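Local structure of thiamine-monophosphate kinase (Stenotrophomonas maltophilia, 6XEP) at residues A242-A247 / R306-Q311; L158-W163 / C279-A284. The protein probably catalyses the ATP-dependent phosphorylation of thiamine monophosphate to thiamine diphosphate, the active form of vitamin B1. All coordinates share one frame; numbering follows the deposited sequence.

Contact 1. Residues A242-A247 / R306-Q311; sequences AAHVDA and RIADGQ
The guanidinium of Arg306 lies flat on the imidazole of His244, centres 4.2 Å apart and planes only 10° from parallel. NH2 is the atom that sits over the middle of the ring, 3.7 Å from His244 CG, while NE lies by CB of the histidine and CZ over the CG-CD2 side of the ring. Arg306 reaches this place because its CG is tucked between the backbone N and the carbonyl carbon (chi1 67°) and the chain then runs extended to NE, so that the arginine folds over its own strand partner. His314 of strand 312-315 also stacks with the His244 ring, and Ala308 CB approaches His244 CD2 obliquely at 4.0 Å. On the other face of the sheet Ile307 bends CD1 to within 4.1 Å of Ala243 CB, with Ile162 packing on both residues and Leu232 of helix 228-239 covering Ala243. Beneath the side chains, Ala242 and Ala308 exchange two backbone hydrogen bonds, and His244 and Arg306 exchange two more, the shortest being His244 N to Arg306 O at 2.8 Å. Past Ala308 the chain turns through Asp309 and Gly310, bringing the Asp309 carbonyl O to 3.6 Å from Ala242 CB; Gly310 has backbone angles that a residue with a CB would hardly tolerate. The whole is an antiparallel strand pair, with a guanidinium-imidazole stack on a hydrogen-bonded pair of one face and the apolar Ala243 and Ile307 on the other, in the mixed sheet of the PurM-like C-terminal domain.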
ATOM      1  N   ALA A 242     -23.672 -22.145  13.649  1.00 15.98           N
ATOM      2  CA  ALA A 242     -24.584 -21.847  12.554  1.00 14.56           C
ATOM      3  C   ALA A 242     -25.084 -20.417  12.669  1.00 18.60           C
ATOM      4  O   ALA A 242     -25.289 -19.887  13.769  1.00 14.20           O
ATOM      5  CB  ALA A 242     -25.792 -22.791  12.540  1.00 14.18           C
ATOM      6  N   ALA A 243     -25.282 -19.795  11.514  1.00 12.56           N
ATOM      7  CA  ALA A 243     -25.950 -18.505  11.414  1.00 12.63           C
ATOM      8  C   ALA A 243     -27.258 -18.686  10.658  1.00 18.55           C
ATOM      9  O   ALA A 243     -27.283 -19.280   9.572  1.00 21.48           O
ATOM     10  CB  ALA A 243     -25.055 -17.483  10.708  1.00 19.49           C
ATOM     11  N   HIS A 244     -28.348 -18.212  11.234  1.00 16.23           N
ATOM     12  CA  HIS A 244     -29.652 -18.335  10.605  1.00 14.94           C
ATOM     13  C   HIS A 244     -30.118 -16.930  10.245  1.00 21.31           C
ATOM     14  O   HIS A 244     -30.102 -16.044  11.100  1.00 21.19           O
ATOM     15  CB  HIS A 244     -30.639 -19.037  11.533  1.00 19.52           C
ATOM     16  CG  HIS A 244     -30.418 -20.521  11.626  1.00 16.86           C
ATOM     17  ND1 HIS A 244     -31.088 -21.422  10.832  1.00 21.80           N
ATOM     18  CD2 HIS A 244     -29.564 -21.251  12.384  1.00 17.94           C
ATOM     19  CE1 HIS A 244     -30.685 -22.650  11.119  1.00 24.21           C
ATOM     20  NE2 HIS A 244     -29.752 -22.570  12.053  1.00 19.75           N
ATOM     21  N   VAL A 245     -30.486 -16.725   8.979  1.00 14.56           N
ATOM     22  CA  VAL A 245     -30.944 -15.430   8.474  1.00 16.01           C
ATOM     23  C   VAL A 245     -32.409 -15.540   8.088  1.00 16.15           C
ATOM     24  O   VAL A 245     -32.796 -16.437   7.326  1.00 15.26           O
ATOM     25  CB  VAL A 245     -30.124 -14.969   7.257  1.00 17.36           C
ATOM     26  CG1 VAL A 245     -30.753 -13.709   6.650  1.00 17.38           C
ATOM     27  CG2 VAL A 245     -28.695 -14.709   7.641  1.00 19.42           C
ATOM     28  N   ASP A 246     -33.227 -14.619   8.590  1.00 17.10           N
ATOM     29  CA  ASP A 246     -34.602 -14.507   8.127  1.00 19.16           C
ATOM     30  C   ASP A 246     -34.632 -13.518   6.974  1.00 20.50           C
ATOM     31  O   ASP A 246     -34.475 -12.303   7.178  1.00 17.51           O
ATOM     32  CB  ASP A 246     -35.541 -14.055   9.228  1.00 20.96           C
ATOM     33  CG  ASP A 246     -36.942 -13.911   8.709  1.00 28.07           C
ATOM     34  OD1 ASP A 246     -37.483 -14.925   8.206  1.00 34.19           O
ATOM     35  OD2 ASP A 246     -37.480 -12.789   8.748  1.00 31.58           O
ATOM     36  N   ALA A 247     -34.818 -14.035   5.756  1.00 18.34           N
ATOM     37  CA  ALA A 247     -34.695 -13.179   4.582  1.00 14.78           C
ATOM     38  C   ALA A 247     -35.721 -12.051   4.609  1.00 16.60           C
ATOM     39  O   ALA A 247     -35.425 -10.946   4.155  1.00 18.25           O
ATOM     40  CB  ALA A 247     -34.853 -14.001   3.301  1.00 25.58           C
ATOM     41  N   ARG A 306     -30.098 -15.114  13.918  1.00 17.01           N
ATOM     42  CA  ARG A 306     -29.652 -15.656  15.192  1.00 15.35           C
ATOM     43  C   ARG A 306     -28.506 -16.633  14.962  1.00 14.09           C
ATOM     44  O   ARG A 306     -28.370 -17.220  13.881  1.00 16.25           O
ATOM     45  CB  ARG A 306     -30.787 -16.378  15.930  1.00 14.67           C
ATOM     46  CG  ARG A 306     -31.227 -17.629  15.212  1.00 22.06           C
ATOM     47  CD  ARG A 306     -32.586 -18.135  15.660  1.00 23.55           C
ATOM     48  NE  ARG A 306     -33.063 -19.176  14.744  1.00 30.73           N
ATOM     49  CZ  ARG A 306     -32.753 -20.466  14.841  1.00 32.45           C
ATOM     50  NH1 ARG A 306     -31.978 -20.895  15.827  1.00 24.86           N
ATOM     51  NH2 ARG A 306     -33.229 -21.336  13.959  1.00 28.56           N
ATOM     52  N   ILE A 307     -27.666 -16.772  15.992  1.00 14.07           N
ATOM     53  CA  ILE A 307     -26.568 -17.733  16.021  1.00 15.62           C
ATOM     54  C   ILE A 307     -27.043 -18.945  16.803  1.00 16.85           C
ATOM     55  O   ILE A 307     -27.672 -18.790  17.857  1.00 15.48           O
ATOM     56  CB  ILE A 307     -25.315 -17.108  16.670  1.00 12.92           C
ATOM     57  CG1 ILE A 307     -24.811 -15.928  15.840  1.00 15.32           C
ATOM     58  CG2 ILE A 307     -24.209 -18.174  16.853  1.00 16.87           C
ATOM     59  CD1 ILE A 307     -24.228 -16.320  14.501  1.00 18.35           C
ATOM     60  N   ALA A 308     -26.762 -20.154  16.292  1.00 17.07           N
ATOM     61  CA  ALA A 308     -27.316 -21.368  16.878  1.00 17.12           C
ATOM     62  C   ALA A 308     -26.352 -22.530  16.676  1.00 14.92           C
ATOM     63  O   ALA A 308     -25.380 -22.441  15.914  1.00 14.44           O
ATOM     64  CB  ALA A 308     -28.673 -21.732  16.263  1.00 18.45           C
ATOM     65  N   ASP A 309     -26.643 -23.621  17.382  1.00 15.69           N
ATOM     66  CA  ASP A 309     -25.913 -24.871  17.206  1.00 16.91           C
ATOM     67  C   ASP A 309     -25.979 -25.314  15.748  1.00 18.83           C
ATOM     68  O   ASP A 309     -26.992 -25.126  15.074  1.00 16.10           O
ATOM     69  CB  ASP A 309     -26.530 -25.946  18.105  1.00 17.03           C
ATOM     70  CG  ASP A 309     -25.650 -27.170  18.254  1.00 17.51           C
ATOM     71  OD1 ASP A 309     -24.482 -27.112  17.821  1.00 18.43           O
ATOM     72  OD2 ASP A 309     -26.155 -28.172  18.822  1.00 18.40           O
ATOM     73  N   GLY A 310     -24.895 -25.935  15.268  1.00 17.83           N
ATOM     74  CA  GLY A 310     -24.827 -26.412  13.891  1.00 16.12           C
ATOM     75  C   GLY A 310     -23.677 -25.788  13.118  1.00 17.58           C
ATOM     76  O   GLY A 310     -22.695 -25.321  13.715  1.00 15.94           O
ATOM     77  N   GLN A 311     -23.779 -25.767  11.786  1.00 15.41           N
ATOM     78  CA  GLN A 311     -22.737 -25.171  10.954  1.00 14.88           C
ATOM     79  C   GLN A 311     -23.386 -24.443   9.790  1.00 17.04           C
ATOM     80  O   GLN A 311     -24.454 -24.846   9.305  1.00 15.03           O
ATOM     81  CB  GLN A 311     -21.768 -26.236  10.395  1.00 15.49           C
ATOM     82  CG  GLN A 311     -21.053 -27.053  11.460  1.00 15.97           C
ATOM     83  CD  GLN A 311     -19.963 -26.270  12.189  1.00 22.59           C
ATOM     84  OE1 GLN A 311     -19.506 -25.220  11.716  1.00 27.03           O
ATOM     85  NE2 GLN A 311     -19.540 -26.782  13.342  1.00 25.52           N
TER

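Contact 2. Residues L158-W163 / C279-A284; sequences LGDDIW and CFTAAA
Asp160 OD2 is gripped by three donors: Thr281 OG1 across the contact at 2.8 Å, Gln157 N just before the segment and His219 ND1 from a loop. The threonine hydroxyl donates from the anti side of the carboxylate, 25° out of its plane, and the two side chains meet at about a right angle. Thr281 brings OG1 there by setting it between its own backbone N and carbonyl carbon (chi1 84°). Asp161 turns to the other face of the sheet, where its OD2 forms a salt bridge with Arg287 and also accepts from a water at 2.8 Å. That same water takes the indole N-H of Trp163, lying in the ring plane 2.9 Å from NE1, and donates to Ala283 O, so it links the side chains of Asp161 and Trp163 to the backbone of Ala283, just past the last strand pair. Further along this face Trp163 and Phe280 pack together: Trp163 CB stands over the phenyl face, 3.6 Å from its centroid, and the indole five-membered ring is near parallel to the phenyl but slid aside, with little overlap. Leu290 of helix 287-297 covers both aromatic side chains. On the opposite face Ile162 CG2 touches Cys279 SG at 3.8 Å. Two pairs of backbone hydrogen bonds, between Asp161 and Ala282 and between Trp163 and Phe280, hold the antiparallel strands. The chemistry is thus divided along the strands, with aromatic packing toward one end and two aspartates held by donors at the other. Three donors on Asp160 OD2, together with the arginine and water at Asp161 OD2, would be expected to stabilise both carboxylates as anions.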
ATOM      1  N   LEU A 158     -23.430 -18.850  20.846  1.00 17.21           N
ATOM      2  CA  LEU A 158     -24.744 -19.458  20.713  1.00 18.60           C
ATOM      3  C   LEU A 158     -25.797 -18.583  21.379  1.00 21.32           C
ATOM      4  O   LEU A 158     -25.582 -18.054  22.476  1.00 18.14           O
ATOM      5  CB  LEU A 158     -24.737 -20.864  21.336  1.00 16.08           C
ATOM      6  CG  LEU A 158     -23.775 -21.871  20.690  1.00 26.36           C
ATOM      7  CD1 LEU A 158     -23.936 -23.255  21.305  1.00 23.19           C
ATOM      8  CD2 LEU A 158     -23.969 -21.949  19.185  1.00 24.50           C
ATOM      9  N   GLY A 159     -26.939 -18.424  20.709  1.00 16.16           N
ATOM     10  CA  GLY A 159     -27.987 -17.552  21.193  1.00 18.80           C
ATOM     11  C   GLY A 159     -27.879 -16.086  20.800  1.00 18.54           C
ATOM     12  O   GLY A 159     -28.823 -15.326  21.065  1.00 19.76           O
ATOM     13  N   ASP A 160     -26.783 -15.658  20.166  1.00 18.43           N
ATOM     14  CA  ASP A 160     -26.664 -14.262  19.747  1.00 16.18           C
ATOM     15  C   ASP A 160     -27.739 -13.901  18.722  1.00 15.62           C
ATOM     16  O   ASP A 160     -28.148 -14.727  17.901  1.00 16.74           O
ATOM     17  CB  ASP A 160     -25.295 -13.992  19.114  1.00 15.28           C
ATOM     18  CG  ASP A 160     -24.180 -13.832  20.130  1.00 18.04           C
ATOM     19  OD1 ASP A 160     -24.454 -13.882  21.353  1.00 17.49           O
ATOM     20  OD2 ASP A 160     -23.021 -13.648  19.690  1.00 17.31           O
ATOM     21  N   ASP A 161     -28.173 -12.644  18.756  1.00 16.28           N
ATOM     22  CA  ASP A 161     -28.843 -12.052  17.603  1.00 17.30           C
ATOM     23  C   ASP A 161     -27.807 -11.688  16.540  1.00 18.58           C
ATOM     24  O   ASP A 161     -26.667 -11.350  16.853  1.00 17.93           O
ATOM     25  CB  ASP A 161     -29.604 -10.781  17.987  1.00 14.14           C
ATOM     26  CG  ASP A 161     -30.726 -11.028  18.975  1.00 17.70           C
ATOM     27  OD1 ASP A 161     -31.398 -12.070  18.856  1.00 17.50           O
ATOM     28  OD2 ASP A 161     -30.956 -10.155  19.859  1.00 19.99           O
ATOM     29  N   ILE A 162     -28.226 -11.718  15.280  1.00 12.94           N
ATOM     30  CA  ILE A 162     -27.442 -11.201  14.165  1.00 11.74           C
ATOM     31  C   ILE A 162     -28.045  -9.862  13.759  1.00 12.16           C
ATOM     32  O   ILE A 162     -29.275  -9.744  13.642  1.00 15.43           O
ATOM     33  CB  ILE A 162     -27.443 -12.183  12.981  1.00 13.28           C
ATOM     34  CG1 ILE A 162     -26.918 -13.561  13.418  1.00 15.81           C
ATOM     35  CG2 ILE A 162     -26.568 -11.665  11.829  1.00 12.66           C
ATOM     36  CD1 ILE A 162     -26.960 -14.584  12.281  1.00 11.51           C
ATOM     37  N   TRP A 163     -27.184  -8.866  13.528  1.00 11.42           N
ATOM     38  CA  TRP A 163     -27.582  -7.505  13.172  1.00 14.50           C
ATOM     39  C   TRP A 163     -26.835  -7.060  11.930  1.00 15.86           C
ATOM     40  O   TRP A 163     -25.733  -7.527  11.658  1.00 14.30           O
ATOM     41  CB  TRP A 163     -27.258  -6.491  14.280  1.00 14.04           C
ATOM     42  CG  TRP A 163     -28.001  -6.699  15.577  1.00 16.17           C
ATOM     43  CD1 TRP A 163     -27.693  -7.590  16.570  1.00 17.98           C
ATOM     44  CD2 TRP A 163     -29.165  -5.993  16.017  1.00 16.06           C
ATOM     45  NE1 TRP A 163     -28.597  -7.484  17.593  1.00 14.57           N
ATOM     46  CE2 TRP A 163     -29.506  -6.501  17.286  1.00 18.05           C
ATOM     47  CE3 TRP A 163     -29.947  -4.972  15.461  1.00 14.64           C
ATOM     48  CZ2 TRP A 163     -30.607  -6.031  18.016  1.00 18.89           C
ATOM     49  CZ3 TRP A 163     -31.036  -4.501  16.181  1.00 17.49           C
ATOM     50  CH2 TRP A 163     -31.363  -5.039  17.450  1.00 15.41           C
ATOM     51  N   CYS A 279     -21.935  -6.273   9.598  1.00 14.63           N
ATOM     52  CA  CYS A 279     -22.790  -7.318  10.165  1.00 11.41           C
ATOM     53  C   CYS A 279     -22.156  -7.771  11.466  1.00 15.63           C
ATOM     54  O   CYS A 279     -20.942  -8.018  11.511  1.00 17.04           O
ATOM     55  CB  CYS A 279     -22.942  -8.491   9.188  1.00 11.81           C
ATOM     56  SG  CYS A 279     -23.881  -9.877   9.839  1.00 14.49           S
ATOM     57  N   PHE A 280     -22.952  -7.844  12.539  1.00 14.35           N
ATOM     58  CA  PHE A 280     -22.381  -8.234  13.825  1.00 12.35           C
ATOM     59  C   PHE A 280     -23.356  -9.103  14.600  1.00 14.66           C
ATOM     60  O   PHE A 280     -24.541  -9.198  14.272  1.00 15.34           O
ATOM     61  CB  PHE A 280     -21.949  -7.013  14.663  1.00 13.87           C
ATOM     62  CG  PHE A 280     -23.042  -6.017  14.923  1.00 16.38           C
ATOM     63  CD1 PHE A 280     -23.376  -5.070  13.968  1.00 17.65           C
ATOM     64  CD2 PHE A 280     -23.705  -6.001  16.150  1.00 16.76           C
ATOM     65  CE1 PHE A 280     -24.364  -4.127  14.209  1.00 15.68           C
ATOM     66  CE2 PHE A 280     -24.700  -5.060  16.411  1.00 15.93           C
ATOM     67  CZ  PHE A 280     -25.030  -4.115  15.428  1.00 15.25           C
ATOM     68  N   THR A 281     -22.833  -9.766  15.627  1.00 12.00           N
ATOM     69  CA  THR A 281     -23.658 -10.549  16.526  1.00 11.81           C
ATOM     70  C   THR A 281     -23.529  -9.964  17.927  1.00 17.07           C
ATOM     71  O   THR A 281     -22.494  -9.375  18.276  1.00 17.30           O
ATOM     72  CB  THR A 281     -23.273 -12.050  16.509  1.00 15.38           C
ATOM     73  OG1 THR A 281     -22.179 -12.304  17.402  1.00 15.18           O
ATOM     74  CG2 THR A 281     -22.914 -12.518  15.092  1.00 17.74           C
ATOM     75  N   ALA A 282     -24.607 -10.095  18.701  1.00 16.07           N
ATOM     76  CA  ALA A 282     -24.689  -9.541  20.044  1.00 13.89           C
ATOM     77  C   ALA A 282     -25.603 -10.413  20.894  1.00 15.54           C
ATOM     78  O   ALA A 282     -26.538 -11.040  20.387  1.00 16.99           O
ATOM     79  CB  ALA A 282     -25.224  -8.097  20.041  1.00 15.59           C
ATOM     80  N   ALA A 283     -25.333 -10.437  22.195  1.00 18.09           N
ATOM     81  CA  ALA A 283     -26.220 -11.131  23.120  1.00 19.01           C
ATOM     82  C   ALA A 283     -27.641 -10.592  22.989  1.00 19.85           C
ATOM     83  O   ALA A 283     -27.851  -9.404  22.738  1.00 17.68           O
ATOM     84  CB  ALA A 283     -25.716 -10.964  24.558  1.00 22.06           C
ATOM     85  N   ALA A 284     -28.629 -11.484  23.184  1.00 21.29           N
ATOM     86  CA  ALA A 284     -30.031 -11.087  23.016  1.00 23.98           C
ATOM     87  C   ALA A 284     -30.437  -9.960  23.958  1.00 24.34           C
ATOM     88  O   ALA A 284     -31.369  -9.199  23.655  1.00 22.38           O
ATOM     89  CB  ALA A 284     -30.954 -12.288  23.221  1.00 22.39           C
TER
HETATM   90  O   HOH W   1     -28.120 -14.194  24.020  1.00 19.02           O
HETATM   91  O   HOH W   2     -28.975  -8.279  20.341  1.00 18.46           O

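How the contacts relate
Contacts 1 and 2 lie in one six-stranded mixed sheet of the C-terminal domain, their centres 10 Å apart. Strand 301-308 joins them: it pairs with 242-245 in contact 1 and, on its other edge, neighbours 161-165, which in turn pairs with 277-282 in contact 2. The two contacts also meet directly, Ile307 N lying 2.8 Å from Asp160 O and Ile307 O 3.0 Å from Gly159 N, both probable hydrogen bonds. Along the chain the segments alternate, in the order 158-163, 242-247, 279-284, 306-311, so the sheet is built from strands distant in sequence, with 161-165 and 301-308 side by side at its middle.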